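Local coordinates for catalase (Corynebacterium glutamicum, PDB 4B7H), which breaks down hydrogen peroxide to water and oxygen at a haem iron, as a tetrameric haem catalase, here captured with the inhibitor nitric oxide and with NADPH, at residues 7-10 / 11-14; 153-156 / 157-161; 318-322 / 323-327; 354-357 / 358-362. All coordinates share one frame; numbering follows the deposited sequence.

Contact 1. Residues 7-10 / 11-14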
loop_
_atom_site.group_PDB
_atom_site.type_symbol
_atom_site.label_atom_id
_atom_site.label_comp_id
_atom_site.label_asym_id
_atom_site.label_seq_id
_atom_site.Cartn_x
_atom_site.Cartn_y
_atom_site.Cartn_z
ATOM N N ASP A 7 25.441 -5.675 -19.342
ATOM C CA ASP A 7 24.580 -4.991 -20.317
ATOM C C ASP A 7 23.200 -5.640 -20.463
ATOM O O ASP A 7 22.184 -4.941 -20.515
ATOM C CB ASP A 7 25.268 -4.895 -21.685
ATOM C CG ASP A 7 26.409 -3.891 -21.701
ATOM O OD1 ASP A 7 26.480 -3.065 -20.770
ATOM O OD2 ASP A 7 27.228 -3.920 -22.648
ATOM N N GLN A 8 23.176 -6.969 -20.523
ATOM C CA GLN A 8 21.939 -7.747 -20.556
ATOM C C GLN A 8 20.989 -7.293 -19.458
ATOM O O GLN A 8 19.824 -6.981 -19.715
ATOM C CB GLN A 8 22.257 -9.244 -20.392
ATOM C CG GLN A 8 23.222 -9.570 -19.227
ATOM C CD GLN A 8 23.552 -11.048 -19.111
ATOM O OE1 GLN A 8 24.715 -11.424 -18.960
ATOM N NE2 GLN A 8 22.532 -11.891 -19.167
ATOM N N ILE A 9 21.507 -7.233 -18.239
ATOM C CA ILE A 9 20.706 -6.896 -17.074
ATOM C C ILE A 9 20.229 -5.442 -17.131
ATOM O O ILE A 9 19.033 -5.158 -16.955
ATOM C CB ILE A 9 21.506 -7.122 -15.772
ATOM C CG1 ILE A 9 21.991 -8.571 -15.676
ATOM C CG2 ILE A 9 20.680 -6.737 -14.555
ATOM C CD1 ILE A 9 20.908 -9.569 -15.840
ATOM N N VAL A 10 21.150 -4.515 -17.385
ATOM C CA VAL A 10 20.794 -3.096 -17.297
ATOM C C VAL A 10 19.929 -2.591 -18.450
ATOM O O VAL A 10 19.333 -1.521 -18.346
ATOM C CB VAL A 10 22.019 -2.168 -17.100
ATOM C CG1 VAL A 10 22.790 -2.551 -15.840
ATOM C CG2 VAL A 10 22.930 -2.191 -18.321
ATOM N N ASP A 11 19.840 -3.359 -19.534
ATOM C CA ASP A 11 18.975 -2.976 -20.639
ATOM C C ASP A 11 17.524 -3.435 -20.437
ATOM O O ASP A 11 16.625 -2.945 -21.124
ATOM C CB ASP A 11 19.524 -3.495 -21.970
ATOM C CG ASP A 11 20.721 -2.696 -22.466
ATOM O OD1 ASP A 11 21.026 -1.627 -21.891
ATOM O OD2 ASP A 11 21.346 -3.134 -23.451
ATOM N N ARG A 12 17.286 -4.341 -19.483
ATOM C CA ARG A 12 15.925 -4.839 -19.223
ATOM C C ARG A 12 14.982 -3.712 -18.812
ATOM O O ARG A 12 15.274 -2.966 -17.872
ATOM C CB ARG A 12 15.911 -5.878 -18.098
ATOM C CG ARG A 12 16.652 -7.180 -18.335
ATOM C CD ARG A 12 16.819 -7.870 -16.976
ATOM N NE ARG A 12 17.361 -9.220 -17.063
ATOM C CZ ARG A 12 17.538 -10.011 -16.010
ATOM N NH1 ARG A 12 17.233 -9.573 -14.797
ATOM N NH2 ARG A 12 18.026 -11.230 -16.168
ATOM N N GLY A 13 13.846 -3.598 -19.495
ATOM C CA GLY A 13 12.817 -2.643 -19.109
ATOM C C GLY A 13 12.955 -1.244 -19.687
ATOM O O GLY A 13 12.085 -0.398 -19.486
ATOM N N MET A 14 14.032 -1.000 -20.429
ATOM C CA MET A 14 14.306 0.334 -20.950
ATOM C C MET A 14 13.614 0.593 -22.291
ATOM O O MET A 14 13.717 -0.209 -23.226
ATOM C CB MET A 14 15.810 0.550 -21.089
ATOM C CG MET A 14 16.180 1.974 -21.464
ATOM S SD MET A 14 17.936 2.352 -21.300
ATOM C CE MET A 14 18.655 1.192 -22.453
HETATM O O HOH W 1 17.229 -3.254 -15.813
#
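Ile9 and Arg12 run side by side and point the same way, a pairing in which an aliphatic tip covers a flat cation. The methyl CD1 of Ile9 sits over the centre of one guanidinium face, 3.3 Å from Arg12 NH2, while the N-H groups remain available at the rim of the plane. Arg12 reaches this position because its chain is extended from CG to NE, and its CG and CD pass the Ile9 carbonyl oxygen on the way. The rim is well used: NH1 binds the carbonyl oxygens of Pro368 and Arg371, and NH2 that of Pro372.

Two backbone hydrogen bonds join the segments. Asp11 N donates to Asp7 O at 3.0 Å, an i to i+4 bond, whereas Arg12 N turns to Ile9 O at 3.2 Å and meets it from above the carbonyl plane, 58° out of it. One water donates to both Ile9 O and Arg12 O, bridging the last turn to the chain that follows. That chain forms a type II beta turn from Asp11 to Met14, with Gly13 at its third position and a weak closing bond from Met14 N to Asp11 O.

The carboxylates serve partners farther off. Asp11, its CG anti to the carbonyl carbon (chi1 -75°), folds back past Asp7 O and forms a salt bridge with Arg317; Asp7 forms one with Arg314, at the end of strand 305-314. Val10 O accepts from Gln322 of helix 319-324, and Met14 packs on Phe389 of the second subunit, so the short N-terminal helix is tied to the end of strand 305-314, to helix 319-324 and to the second subunit.

Contact 2. Residues 153-156 / 157-161. With HEM (protoporphyrin IX containing Fe), chain E; NO (nitric oxide), chain F.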
loop_
_atom_site.group_PDB
_atom_site.type_symbol
_atom_site.label_atom_id
_atom_site.label_comp_id
_atom_site.label_asym_id
_atom_site.label_seq_id
_atom_site.Cartn_x
_atom_site.Cartn_y
_atom_site.Cartn_z
ATOM N N MET A 153 18.008 -9.116 18.000
ATOM C CA MET A 153 17.021 -8.536 18.901
ATOM C C MET A 153 17.358 -7.069 19.215
ATOM O O MET A 153 16.461 -6.260 19.455
ATOM C CB MET A 153 16.954 -9.345 20.199
ATOM C CG MET A 153 15.894 -8.854 21.182
ATOM S SD MET A 153 14.210 -8.959 20.538
ATOM C CE MET A 153 13.858 -10.682 20.889
ATOM N N LYS A 154 18.647 -6.733 19.187
ATOM C CA LYS A 154 19.114 -5.401 19.557
ATOM C C LYS A 154 19.228 -4.426 18.381
ATOM O O LYS A 154 19.471 -3.230 18.581
ATOM C CB LYS A 154 20.474 -5.516 20.259
ATOM C CG LYS A 154 20.392 -6.136 21.644
ATOM C CD LYS A 154 20.872 -5.174 22.721
ATOM C CE LYS A 154 20.044 -3.885 22.768
ATOM N NZ LYS A 154 18.652 -4.103 23.263
ATOM N N PHE A 155 19.063 -4.925 17.161
ATOM C CA PHE A 155 19.315 -4.102 15.984
ATOM C C PHE A 155 18.402 -2.865 15.874
ATOM O O PHE A 155 18.906 -1.759 15.638
ATOM C CB PHE A 155 19.312 -4.977 14.726
ATOM C CG PHE A 155 19.485 -4.217 13.451
ATOM C CD1 PHE A 155 20.735 -3.788 13.043
ATOM C CD2 PHE A 155 18.391 -3.957 12.644
ATOM C CE1 PHE A 155 20.893 -3.108 11.841
ATOM C CE2 PHE A 155 18.536 -3.275 11.450
ATOM C CZ PHE A 155 19.788 -2.858 11.043
ATOM N N PRO A 156 17.074 -3.028 16.068
ATOM C CA PRO A 156 16.231 -1.822 16.005
ATOM C C PRO A 156 16.576 -0.797 17.088
ATOM O O PRO A 156 16.425 0.396 16.854
ATOM C CB PRO A 156 14.811 -2.377 16.182
ATOM C CG PRO A 156 14.906 -3.763 15.601
ATOM C CD PRO A 156 16.250 -4.253 16.104
ATOM N N ASP A 157 17.060 -1.248 18.244
ATOM C CA ASP A 157 17.490 -0.316 19.280
ATOM C C ASP A 157 18.672 0.517 18.807
ATOM O O ASP A 157 18.692 1.743 18.952
ATOM C CB ASP A 157 17.856 -1.068 20.559
ATOM C CG ASP A 157 16.681 -1.810 21.136
ATOM O OD1 ASP A 157 15.662 -1.147 21.442
ATOM O OD2 ASP A 157 16.771 -3.046 21.284
ATOM N N PHE A 158 19.658 -0.150 18.221
ATOM C CA PHE A 158 20.820 0.556 17.727
ATOM C C PHE A 158 20.422 1.551 16.637
ATOM O O PHE A 158 20.815 2.725 16.672
ATOM C CB PHE A 158 21.860 -0.420 17.190
ATOM C CG PHE A 158 22.918 0.241 16.382
ATOM C CD1 PHE A 158 23.707 1.243 16.940
ATOM C CD2 PHE A 158 23.094 -0.092 15.048
ATOM C CE1 PHE A 158 24.683 1.881 16.184
ATOM C CE2 PHE A 158 24.062 0.540 14.288
ATOM C CZ PHE A 158 24.852 1.537 14.853
ATOM N N ILE A 159 19.645 1.098 15.657
ATOM C CA ILE A 159 19.283 1.984 14.555
ATOM C C ILE A 159 18.430 3.167 15.032
ATOM O O ILE A 159 18.679 4.310 14.634
ATOM C CB ILE A 159 18.629 1.218 13.395
ATOM C CG1 ILE A 159 19.617 0.193 12.804
ATOM C CG2 ILE A 159 18.140 2.181 12.325
ATOM C CD1 ILE A 159 20.897 0.789 12.194
ATOM N N HIS A 160 17.304 2.935 15.928
ATOM C CA HIS A 160 16.681 4.146 16.469
ATOM C C HIS A 160 17.727 5.018 17.172
ATOM O O HIS A 160 17.735 6.246 17.024
ATOM C CB HIS A 160 15.595 3.821 17.494
ATOM C CG HIS A 160 14.416 3.054 16.973
ATOM N ND1 HIS A 160 13.483 2.411 17.758
ATOM C CD2 HIS A 160 14.033 2.839 15.692
ATOM C CE1 HIS A 160 12.575 1.851 16.978
ATOM N NE2 HIS A 160 12.888 2.092 15.721
ATOM N N SER A 161 18.669 4.530 17.869
ATOM C CA SER A 161 19.575 5.414 18.607
ATOM C C SER A 161 20.436 6.269 17.683
ATOM O O SER A 161 20.895 7.348 18.072
ATOM C CB SER A 161 20.456 4.634 19.599
ATOM O OG SER A 161 21.556 4.010 18.956
HETATM C CHA HEM E . 20.051 -2.582 4.726
HETATM C CHB HEM E . 18.345 -5.329 8.341
HETATM C CHC HEM E . 22.859 -5.786 10.029
HETATM C CHD HEM E . 24.471 -4.411 5.706
HETATM C C1A HEM E . 19.199 -3.266 5.558
HETATM C C2A HEM E . 17.763 -3.385 5.390
HETATM C C3A HEM E . 17.307 -4.160 6.386
HETATM C C4A HEM E . 18.425 -4.543 7.213
HETATM C CMA HEM E . 15.868 -4.607 6.662
HETATM C CAA HEM E . 16.948 -2.739 4.248
HETATM C CBA HEM E . 16.933 -3.677 3.049
HETATM C CGA HEM E . 16.004 -3.214 1.958
HETATM O O1A HEM E . 16.377 -3.397 0.772
HETATM O O2A HEM E . 14.902 -2.676 2.241
HETATM C C1B HEM E . 19.409 -5.678 9.140
HETATM C C2B HEM E . 19.336 -6.417 10.380
HETATM C C3B HEM E . 20.594 -6.518 10.857
HETATM C C4B HEM E . 21.481 -5.871 9.916
HETATM C CMB HEM E . 18.021 -6.937 10.996
HETATM C CAB HEM E . 21.120 -7.217 12.125
HETATM C CBB HEM E . 20.496 -8.257 12.677
HETATM C C1C HEM E . 23.697 -5.620 8.941
HETATM C C2C HEM E . 25.063 -6.102 8.789
HETATM C C3C HEM E . 25.494 -5.708 7.578
HETATM C C4C HEM E . 24.410 -4.995 6.937
HETATM C CMC HEM E . 25.845 -6.896 9.864
HETATM C CAC HEM E . 26.839 -5.979 6.862
HETATM C CBC HEM E . 27.582 -7.073 7.104
HETATM C C1D HEM E . 23.451 -3.736 5.095
HETATM C C2D HEM E . 23.607 -3.053 3.852
HETATM C C3D HEM E . 22.251 -2.483 3.535
HETATM C C4D HEM E . 21.387 -2.883 4.612
HETATM C CMD HEM E . 24.883 -2.916 3.025
HETATM C CAD HEM E . 21.906 -1.683 2.287
HETATM C CBD HEM E . 21.752 -2.656 1.120
HETATM C CGD HEM E . 21.515 -1.801 -0.090
HETATM O O1D HEM E . 20.408 -1.862 -0.680
HETATM O O2D HEM E . 22.437 -1.029 -0.457
HETATM N NA HEM E . 19.578 -3.992 6.677
HETATM N NB HEM E . 20.724 -5.356 8.882
HETATM N NC HEM E . 23.328 -4.953 7.784
HETATM N ND HEM E . 22.133 -3.613 5.528
HETATM FE FE HEM E . 21.457 -4.431 7.238
HETATM N N NO F . 21.687 -2.998 8.119
HETATM O O NO F . 22.104 -2.392 8.954
#
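Helix 155-162 forms part of the haem pocket on the side where nitric oxide is bound, and Phe155 and Ile159, four residues apart, carry the contact there. The Phe155 ring is held between two layers. Ile159 CG1 lies over one face, displaced toward the rim, in a CH-pi contact 3.8 Å from the ring centroid and 21° off its normal. Against the opposite face lies a pyrrole of the porphyrin, with haem C3B over the ring centre, 3.4 Å above its plane. Phe155 CG is anti to the backbone N (chi1 177°), which carries the ring out to the cofactor, and its edge faces the ligand: Phe155 CZ is 3.2 Å from the oxygen of nitric oxide, whose nitrogen is 1.7 Å from the haem iron.

This layering of phenylalanine on the porphyrin is a familiar feature of the haem catalase fold, and helical backbone bonds hold Phe155 and Ile159 one turn apart. Ile159 N donates to Phe155 O at 3.0 Å, and His160 N to Pro156 O at 2.8 Å; the latter oxygen also lies over a face of the His160 ring. Phe158 N similarly reaches Lys154 O.

Away from the haem, the contact turns ionic. Lys154, bent along its chain, brings NZ to Asp157 OD2 at 2.9 Å in a salt bridge, approaching from above the carboxylate plane. Both charges have further partners in neighbouring subunits: Lys55 of the third subunit forms a salt bridge with Asp157, Asn34 of the third accepts from Lys154, and Ser398 of the fourth binds both. His160 joins Glu62 of the third subunit to Ser396 O of the fourth.

Contact 3. Residues 318-322 / 323-327. Unlike the reference sequence in segment 323-327: Ile326 (reference Leu).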
loop_
_atom_site.group_PDB
_atom_site.type_symbol
_atom_site.label_atom_id
_atom_site.label_comp_id
_atom_site.label_asym_id
_atom_site.label_seq_id
_atom_site.Cartn_x
_atom_site.Cartn_y
_atom_site.Cartn_z
ATOM N N ASN A 318 18.964 3.985 -15.258
ATOM C CA ASN A 318 17.981 4.790 -14.539
ATOM C C ASN A 318 18.149 4.500 -13.051
ATOM O O ASN A 318 17.980 3.357 -12.615
ATOM C CB ASN A 318 16.549 4.484 -15.021
ATOM C CG ASN A 318 15.483 5.283 -14.273
ATOM O OD1 ASN A 318 15.325 5.138 -13.062
ATOM N ND2 ASN A 318 14.732 6.113 -14.999
ATOM N N PHE A 319 18.529 5.530 -12.298
ATOM C CA PHE A 319 18.905 5.404 -10.897
ATOM C C PHE A 319 17.769 4.834 -10.042
ATOM O O PHE A 319 17.966 3.893 -9.288
ATOM C CB PHE A 319 19.346 6.774 -10.373
ATOM C CG PHE A 319 19.806 6.763 -8.946
ATOM C CD1 PHE A 319 18.905 6.957 -7.910
ATOM C CD2 PHE A 319 21.144 6.570 -8.641
ATOM C CE1 PHE A 319 19.329 6.947 -6.590
ATOM C CE2 PHE A 319 21.577 6.561 -7.319
ATOM C CZ PHE A 319 20.665 6.744 -6.296
ATOM N N PHE A 320 16.579 5.419 -10.140
ATOM C CA PHE A 320 15.462 4.953 -9.327
ATOM C C PHE A 320 15.109 3.512 -9.675
ATOM O O PHE A 320 14.957 2.661 -8.788
ATOM C CB PHE A 320 14.235 5.853 -9.504
ATOM C CG PHE A 320 13.035 5.389 -8.723
ATOM C CD1 PHE A 320 12.835 5.828 -7.421
ATOM C CD2 PHE A 320 12.115 4.506 -9.281
ATOM C CE1 PHE A 320 11.725 5.408 -6.690
ATOM C CE2 PHE A 320 11.008 4.077 -8.559
ATOM C CZ PHE A 320 10.818 4.528 -7.258
ATOM N N ALA A 321 14.972 3.231 -10.969
ATOM C CA ALA A 321 14.476 1.922 -11.382
ATOM C C ALA A 321 15.433 0.789 -11.040
ATOM O O ALA A 321 14.987 -0.326 -10.761
ATOM C CB ALA A 321 14.153 1.906 -12.868
ATOM N N GLN A 322 16.736 1.070 -11.077
ATOM C CA GLN A 322 17.759 0.027 -10.978
ATOM C C GLN A 322 18.566 0.023 -9.684
ATOM O O GLN A 322 19.156 -1.000 -9.337
ATOM C CB GLN A 322 18.698 0.106 -12.184
ATOM C CG GLN A 322 17.970 -0.169 -13.484
ATOM C CD GLN A 322 18.841 0.057 -14.691
ATOM O OE1 GLN A 322 19.582 1.036 -14.759
ATOM N NE2 GLN A 322 18.755 -0.843 -15.655
ATOM N N ILE A 323 18.607 1.161 -8.991
ATOM C CA ILE A 323 19.339 1.279 -7.727
ATOM C C ILE A 323 18.372 1.442 -6.551
ATOM O O ILE A 323 18.411 0.660 -5.599
ATOM C CB ILE A 323 20.380 2.424 -7.740
ATOM C CG1 ILE A 323 21.370 2.237 -8.894
ATOM C CG2 ILE A 323 21.100 2.502 -6.403
ATOM C CD1 ILE A 323 22.167 0.939 -8.846
ATOM N N GLU A 324 17.477 2.426 -6.616
ATOM C CA GLU A 324 16.531 2.583 -5.510
ATOM C C GLU A 324 15.700 1.312 -5.325
ATOM O O GLU A 324 15.457 0.891 -4.192
ATOM C CB GLU A 324 15.625 3.808 -5.680
ATOM C CG GLU A 324 14.642 4.010 -4.518
ATOM C CD GLU A 324 15.309 4.365 -3.191
ATOM O OE1 GLU A 324 16.462 4.860 -3.196
ATOM O OE2 GLU A 324 14.677 4.143 -2.129
ATOM N N GLN A 325 15.303 0.693 -6.438
ATOM C CA GLN A 325 14.456 -0.504 -6.419
ATOM C C GLN A 325 15.208 -1.837 -6.349
ATOM O O GLN A 325 14.570 -2.896 -6.311
ATOM C CB GLN A 325 13.547 -0.546 -7.650
ATOM C CG GLN A 325 12.521 0.561 -7.688
ATOM C CD GLN A 325 11.488 0.368 -8.780
ATOM O OE1 GLN A 325 10.295 0.613 -8.566
ATOM N NE2 GLN A 325 11.939 -0.065 -9.967
ATOM N N ILE A 326 16.539 -1.825 -6.371
ATOM C CA ILE A 326 17.240 -3.088 -6.169
ATOM C C ILE A 326 16.916 -3.597 -4.767
ATOM O O ILE A 326 16.700 -2.807 -3.840
ATOM C CB ILE A 326 18.765 -2.994 -6.444
ATOM C CG1 ILE A 326 19.324 -4.377 -6.800
ATOM C CG2 ILE A 326 19.534 -2.376 -5.269
ATOM C CD1 ILE A 326 20.743 -4.349 -7.347
ATOM N N ALA A 327 16.815 -4.914 -4.640
ATOM C CA ALA A 327 16.435 -5.533 -3.378
ATOM C C ALA A 327 17.546 -6.484 -2.968
ATOM O O ALA A 327 17.482 -7.691 -3.224
ATOM C CB ALA A 327 15.106 -6.283 -3.537
#
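The Phe319 ring has Ile323 over one face, CB above the centre and CG2 4.2 Å from Phe319 CE2, the two side chains crossing at about a right angle. The Phe320 ring is met more obliquely. Glu324 CB and CG lie beside CD1, with the carboxylate plane only 21° from that of the ring; Gln325 OE1 is 3.5 Å from Phe320 CE2. The Gln325 amide has its own in-plane partner, for NE2 donates to Ala321 O at 3.2 Å, while OE1 accepts from Gln386 N of the second subunit. The Gln325 chain, extended beyond CG with chi1 at -66°, brings the amide back along the helix to the Ala321 carbonyl.

Asn318 is the N-cap: its OD1 accepts from Ala321 N at 2.9 Å. Further on, the helix widens into a pi-type turn. Phe319 O takes both Ile323 N, at 2.8 Å, and Glu324 N, and Gln325 N reaches back five residues to Phe320 O. Gln322 O, buried here, has no partner in the model.

Gln322 packs on Phe389 of the second subunit, and Glu324 O accepts from Arg67. Ile323 rests on Phe77 of strand 73-82 and Arg106 of strand 100-108, and Phe319 on His74, so one side of helix 319-324 lies on the barrel sheet.

Contact 4. Residues 354-357 / 358-362. With HEM (protoporphyrin IX containing Fe), chain E.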
loop_
_atom_site.group_PDB
_atom_site.type_symbol
_atom_site.label_atom_id
_atom_site.label_comp_id
_atom_site.label_asym_id
_atom_site.label_seq_id
_atom_site.Cartn_x
_atom_site.Cartn_y
_atom_site.Cartn_z
ATOM N N ASP A 354 11.536 -9.260 4.050
ATOM C CA ASP A 354 10.375 -8.733 4.744
ATOM C C ASP A 354 10.214 -7.239 4.446
ATOM O O ASP A 354 9.124 -6.778 4.091
ATOM C CB ASP A 354 10.481 -8.972 6.251
ATOM C CG ASP A 354 9.295 -8.424 7.001
ATOM O OD1 ASP A 354 8.168 -8.900 6.742
ATOM O OD2 ASP A 354 9.471 -7.508 7.831
ATOM N N GLN A 355 11.288 -6.468 4.593
ATOM C CA GLN A 355 11.179 -5.040 4.306
ATOM C C GLN A 355 10.881 -4.790 2.825
ATOM O O GLN A 355 10.081 -3.914 2.479
ATOM C CB GLN A 355 12.425 -4.255 4.729
ATOM C CG GLN A 355 12.204 -2.757 4.461
ATOM C CD GLN A 355 13.217 -1.821 5.087
ATOM O OE1 GLN A 355 13.443 -0.717 4.569
ATOM N NE2 GLN A 355 13.813 -2.225 6.210
ATOM N N GLN A 356 11.504 -5.574 1.952
ATOM C CA GLN A 356 11.348 -5.368 0.517
ATOM C C GLN A 356 9.925 -5.632 0.034
ATOM O O GLN A 356 9.427 -4.924 -0.848
ATOM C CB GLN A 356 12.389 -6.201 -0.236
ATOM C CG GLN A 356 13.785 -5.611 -0.065
ATOM C CD GLN A 356 14.900 -6.631 -0.122
ATOM O OE1 GLN A 356 14.676 -7.821 -0.366
ATOM N NE2 GLN A 356 16.131 -6.159 0.102
ATOM N N ARG A 357 9.264 -6.623 0.631
ATOM C CA ARG A 357 7.862 -6.884 0.322
ATOM C C ARG A 357 7.010 -5.636 0.590
ATOM O O ARG A 357 6.046 -5.386 -0.126
ATOM C CB ARG A 357 7.349 -8.069 1.146
ATOM C CG ARG A 357 7.926 -9.402 0.699
ATOM C CD ARG A 357 7.703 -10.531 1.716
ATOM N NE ARG A 357 8.531 -11.676 1.348
ATOM C CZ ARG A 357 9.327 -12.351 2.172
ATOM N NH1 ARG A 357 9.367 -12.060 3.468
ATOM N NH2 ARG A 357 10.068 -13.342 1.684
ATOM N N TYR A 358 7.364 -4.867 1.620
ATOM C CA TYR A 358 6.660 -3.621 1.949
ATOM C C TYR A 358 7.160 -2.423 1.128
ATOM O O TYR A 358 6.372 -1.674 0.542
ATOM C CB TYR A 358 6.846 -3.304 3.434
ATOM C CG TYR A 358 6.480 -1.880 3.806
ATOM C CD1 TYR A 358 5.157 -1.462 3.783
ATOM C CD2 TYR A 358 7.458 -0.950 4.152
ATOM C CE1 TYR A 358 4.815 -0.164 4.104
ATOM C CE2 TYR A 358 7.121 0.355 4.479
ATOM C CZ TYR A 358 5.795 0.740 4.445
ATOM O OH TYR A 358 5.419 2.025 4.758
ATOM N N ARG A 359 8.478 -2.233 1.127
ATOM C CA ARG A 359 9.131 -1.062 0.553
ATOM C C ARG A 359 8.895 -0.970 -0.950
ATOM O O ARG A 359 8.714 0.115 -1.499
ATOM C CB ARG A 359 10.637 -1.150 0.858
ATOM C CG ARG A 359 11.449 -0.078 0.217
ATOM C CD ARG A 359 12.870 -0.081 0.711
ATOM N NE ARG A 359 13.739 -1.147 0.209
ATOM C CZ ARG A 359 14.266 -1.188 -1.013
ATOM N NH1 ARG A 359 13.944 -0.268 -1.916
ATOM N NH2 ARG A 359 15.102 -2.176 -1.338
ATOM N N ILE A 360 8.941 -2.119 -1.607
ATOM C CA ILE A 360 8.793 -2.201 -3.055
ATOM C C ILE A 360 7.426 -2.786 -3.412
ATOM O O ILE A 360 6.635 -2.130 -4.075
ATOM C CB ILE A 360 9.910 -3.041 -3.694
ATOM C CG1 ILE A 360 11.287 -2.517 -3.273
ATOM C CG2 ILE A 360 9.767 -3.020 -5.213
ATOM C CD1 ILE A 360 12.430 -3.488 -3.583
ATOM N N GLY A 361 7.149 -4.006 -2.948
ATOM C CA GLY A 361 5.873 -4.650 -3.199
ATOM C C GLY A 361 6.025 -6.158 -3.190
ATOM O O GLY A 361 7.145 -6.677 -3.277
ATOM N N ALA A 362 4.902 -6.869 -3.103
ATOM C CA ALA A 362 4.930 -8.327 -3.052
ATOM C C ALA A 362 5.691 -8.940 -4.224
ATOM O O ALA A 362 6.313 -9.996 -4.085
ATOM C CB ALA A 362 3.519 -8.882 -2.999
HETATM C CHA HEM E . 20.051 -2.582 4.726
HETATM C CHB HEM E . 18.345 -5.329 8.341
HETATM C CHC HEM E . 22.859 -5.786 10.029
HETATM C CHD HEM E . 24.471 -4.411 5.706
HETATM C C1A HEM E . 19.199 -3.266 5.558
HETATM C C2A HEM E . 17.763 -3.385 5.390
HETATM C C3A HEM E . 17.307 -4.160 6.386
HETATM C C4A HEM E . 18.425 -4.543 7.213
HETATM C CMA HEM E . 15.868 -4.607 6.662
HETATM C CAA HEM E . 16.948 -2.739 4.248
HETATM C CBA HEM E . 16.933 -3.677 3.049
HETATM C CGA HEM E . 16.004 -3.214 1.958
HETATM O O1A HEM E . 16.377 -3.397 0.772
HETATM O O2A HEM E . 14.902 -2.676 2.241
HETATM C C1B HEM E . 19.409 -5.678 9.140
HETATM C C2B HEM E . 19.336 -6.417 10.380
HETATM C C3B HEM E . 20.594 -6.518 10.857
HETATM C C4B HEM E . 21.481 -5.871 9.916
HETATM C CMB HEM E . 18.021 -6.937 10.996
HETATM C CAB HEM E . 21.120 -7.217 12.125
HETATM C CBB HEM E . 20.496 -8.257 12.677
HETATM C C1C HEM E . 23.697 -5.620 8.941
HETATM C C2C HEM E . 25.063 -6.102 8.789
HETATM C C3C HEM E . 25.494 -5.708 7.578
HETATM C C4C HEM E . 24.410 -4.995 6.937
HETATM C CMC HEM E . 25.845 -6.896 9.864
HETATM C CAC HEM E . 26.839 -5.979 6.862
HETATM C CBC HEM E . 27.582 -7.073 7.104
HETATM C C1D HEM E . 23.451 -3.736 5.095
HETATM C C2D HEM E . 23.607 -3.053 3.852
HETATM C C3D HEM E . 22.251 -2.483 3.535
HETATM C C4D HEM E . 21.387 -2.883 4.612
HETATM C CMD HEM E . 24.883 -2.916 3.025
HETATM C CAD HEM E . 21.906 -1.683 2.287
HETATM C CBD HEM E . 21.752 -2.656 1.120
HETATM C CGD HEM E . 21.515 -1.801 -0.090
HETATM O O1D HEM E . 20.408 -1.862 -0.680
HETATM O O2D HEM E . 22.437 -1.029 -0.457
HETATM N NA HEM E . 19.578 -3.992 6.677
HETATM N NB HEM E . 20.724 -5.356 8.882
HETATM N NC HEM E . 23.328 -4.953 7.784
HETATM N ND HEM E . 22.133 -3.613 5.528
HETATM FE FE HEM E . 21.457 -4.431 7.238
#
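Arg359 and Gln355 cross obliquely, one helical turn apart, with the guanidinium and amide planes 81° apart. From its CB, 3.3 Å from Gln355 O, the arginine runs out through CG to CD, which passes Gln355 OE1 and a haem propionate oxygen. A bend at chi3 (75°) then turns the tip onto the propionate. Arg359 NE donates to haem O2A at 2.8 Å, in the guanidinium plane, and Arg359 NH2 to haem O1A at 2.8 Å, a two-pronged grip on the carboxylate. NH2 also reaches Ile326 O, NH1 reaches Glu324 O, and Ile360 CD1 lies over one guanidinium face.

Gln356 adds a third bond, its NE2 meeting haem O1A at 2.9 Å in a nearly straight line (174°) while also serving Leu328 O. Gln355 NE2 instead lies by haem CMA and binds Ile68 O. Arg359 N donates to Gln355 O at 2.7 Å; at the helix end, Gln356 O accepts from both Ile360 N and Gly361 N, the glycine having positive phi.

Three N-H donors on one propionate, with Arg67 close to Arg359, would be expected to favour its ionised form and to hold this propionate in place.

Overall arrangement
Set side by side, the four contacts show how contacts three to five residues apart are put to different uses. Contact 1 is only partly buried and lies farthest from the chain's centre; contacts 2, 3 and 4 are buried. Contacts 2 and 4 hold the same haem, one through a ring against the porphyrin and the other through polar groups on a propionate, with nearest atoms about 7 Å apart. Contact 3 connects contacts 1 and 4: its Gln322 bonds to contact 1, and carbonyls of 323-327 receive the arginine of contact 4. Chemistry follows place, with salt bridges at the N-terminal helix and subunit boundary, and aromatic or anion-binding groups facing the cofactor.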